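Side-chain contact in ABC transporter (Caldanaerobius, PDB 4G68), which probably serves as the extracellular solute-binding component of an ABC transporter, capturing sugars released from xylan for uptake by a thermophilic bacterium: residues K115-D120 against E334-A339. Numbering follows the deposited sequence.
Sequences KVLQLD and EAVRAA
Leu-119 and Val-336 bring the loop segment 115-120 and the helix 334-339 nearest each other, with their CA atoms 7.9 Å apart, so the backbones stand well separated and side chains bridge the gap. From the helix a single methyl does the touching: Val-336 CG2 lies 3.7 Å from Leu-119 CD2 and 3.9 Å from Leu-117 CD2. CG2, beside the backbone N, is the branch of the valine turned to the loop. The two leucines arrive differently. Leu-117 holds CG anti to its backbone N (chi1 -174°) and meets the valine at about a right angle; Leu-119 runs past it in the opposite direction. Within the loop, Gln-118 NE2 donates to Asp-120 OD2 at 3.1 Å, with the oxygen close to the amide plane but approached from above the carboxylate plane. Asp-120 OD2 also accepts from Ile-145 N, and backbone bonds tie Leu-117 to Val-325 and Leu-119 to Ile-145. Val-325 and Tyr-122 each touch both Leu-117 and Val-336, adding to the packing around the valine. The contact thus packs helix 332-353 of this periplasmic-binding-protein-like fold against a loop attached to strands 317-325 and 144-160. Only 98 Å² is buried between the segments, and the meeting is purely methyl against methyl: it rests on van der Waals contact and exclusion of water, while polar bonds to the neighbouring strands fix the loop's position.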
loop_
_atom_site.group_PDB
_atom_site.type_symbol
_atom_site.label_atom_id
_atom_site.label_comp_id
_atom_site.label_asym_id
_atom_site.label_seq_id
_atom_site.Cartn_x
_atom_site.Cartn_y
_atom_site.Cartn_z
ATOM N N LYS C 115 21.048 6.229 -10.326
ATOM C CA LYS C 115 19.986 6.561 -11.316
ATOM C C LYS C 115 19.017 7.614 -10.830
ATOM O O LYS C 115 18.144 8.052 -11.610
ATOM C CB LYS C 115 19.144 5.334 -11.647
ATOM C CG LYS C 115 19.959 4.129 -12.001
ATOM C CD LYS C 115 20.788 4.362 -13.248
ATOM C CE LYS C 115 21.360 2.997 -13.580
ATOM N NZ LYS C 115 22.038 3.052 -14.845
ATOM N N VAL C 116 19.167 8.015 -9.556
ATOM C CA VAL C 116 18.268 9.036 -8.942
ATOM C C VAL C 116 19.014 10.281 -8.442
ATOM O O VAL C 116 20.010 10.166 -7.697
ATOM C CB VAL C 116 17.462 8.414 -7.781
ATOM C CG1 VAL C 116 16.413 9.383 -7.280
ATOM C CG2 VAL C 116 16.768 7.114 -8.220
ATOM N N LEU C 117 18.503 11.445 -8.834
ATOM C CA LEU C 117 19.012 12.778 -8.416
ATOM C C LEU C 117 18.877 12.990 -6.920
ATOM O O LEU C 117 17.762 12.865 -6.397
ATOM C CB LEU C 117 18.273 13.931 -9.155
ATOM C CG LEU C 117 18.870 15.326 -8.848
ATOM C CD1 LEU C 117 20.345 15.381 -9.265
ATOM C CD2 LEU C 117 18.120 16.495 -9.487
ATOM N N GLN C 118 20.001 13.268 -6.250
ATOM C CA GLN C 118 20.014 13.662 -4.828
ATOM C C GLN C 118 19.371 15.039 -4.636
ATOM O O GLN C 118 19.655 16.005 -5.382
ATOM C CB GLN C 118 21.442 13.704 -4.307
ATOM C CG GLN C 118 21.563 13.830 -2.797
ATOM C CD GLN C 118 22.943 14.295 -2.377
ATOM O OE1 GLN C 118 23.944 14.004 -3.070
ATOM N NE2 GLN C 118 23.019 15.032 -1.252
ATOM N N LEU C 119 18.507 15.149 -3.643
ATOM C CA LEU C 119 17.679 16.333 -3.532
ATOM C C LEU C 119 18.005 17.251 -2.349
ATOM O O LEU C 119 17.348 18.304 -2.235
ATOM C CB LEU C 119 16.189 15.940 -3.493
ATOM C CG LEU C 119 15.586 15.131 -4.649
ATOM C CD1 LEU C 119 14.075 14.907 -4.460
ATOM C CD2 LEU C 119 15.864 15.777 -6.006
ATOM N N ASP C 120 19.026 16.938 -1.529
ATOM C CA ASP C 120 19.248 17.738 -0.302
ATOM C C ASP C 120 19.521 19.200 -0.603
ATOM O O ASP C 120 19.175 20.089 0.208
ATOM C CB ASP C 120 20.379 17.182 0.545
ATOM C CG ASP C 120 20.088 15.796 0.995
ATOM O OD1 ASP C 120 19.591 15.610 2.153
ATOM O OD2 ASP C 120 20.260 14.919 0.119
ATOM N N GLU C 334 14.183 22.270 -12.990
ATOM C CA GLU C 334 12.747 22.361 -13.348
ATOM C C GLU C 334 11.968 21.113 -12.890
ATOM O O GLU C 334 10.837 21.231 -12.366
ATOM C CB GLU C 334 12.606 22.568 -14.861
ATOM C CG GLU C 334 13.310 23.861 -15.328
ATOM C CD GLU C 334 14.831 23.745 -15.689
ATOM O OE1 GLU C 334 15.530 22.728 -15.477
ATOM O OE2 GLU C 334 15.360 24.751 -16.222
ATOM N N ALA C 335 12.583 19.941 -13.098
ATOM C CA ALA C 335 12.031 18.649 -12.640
ATOM C C ALA C 335 11.792 18.535 -11.115
ATOM O O ALA C 335 10.753 17.970 -10.674
ATOM C CB ALA C 335 12.892 17.491 -13.131
ATOM N N VAL C 336 12.722 19.065 -10.311
ATOM C CA VAL C 336 12.538 19.114 -8.840
ATOM C C VAL C 336 11.406 20.094 -8.492
ATOM O O VAL C 336 10.625 19.799 -7.588
ATOM C CB VAL C 336 13.852 19.498 -8.084
ATOM C CG1 VAL C 336 13.611 19.622 -6.560
ATOM C CG2 VAL C 336 14.928 18.463 -8.322
ATOM N N ARG C 337 11.290 21.229 -9.224
ATOM C CA ARG C 337 10.271 22.220 -8.894
ATOM C C ARG C 337 8.889 21.652 -9.125
ATOM O O ARG C 337 7.994 21.736 -8.232
ATOM C CB ARG C 337 10.430 23.548 -9.644
ATOM C CG ARG C 337 9.476 24.636 -9.149
ATOM C CD ARG C 337 9.854 26.021 -9.687
ATOM N NE ARG C 337 9.819 26.030 -11.148
ATOM C CZ ARG C 337 8.777 26.425 -11.876
ATOM N NH1 ARG C 337 7.680 26.862 -11.267
ATOM N NH2 ARG C 337 8.854 26.392 -13.194
ATOM N N ALA C 338 8.726 21.060 -10.309
ATOM C CA ALA C 338 7.528 20.329 -10.617
ATOM C C ALA C 338 7.230 19.214 -9.669
ATOM O O ALA C 338 6.088 19.063 -9.291
ATOM C CB ALA C 338 7.594 19.785 -12.040
ATOM N N ALA C 339 8.226 18.367 -9.365
ATOM C CA ALA C 339 8.013 17.233 -8.451
ATOM C C ALA C 339 7.460 17.779 -7.120
ATOM O O ALA C 339 6.407 17.287 -6.642
ATOM C CB ALA C 339 9.291 16.426 -8.215
#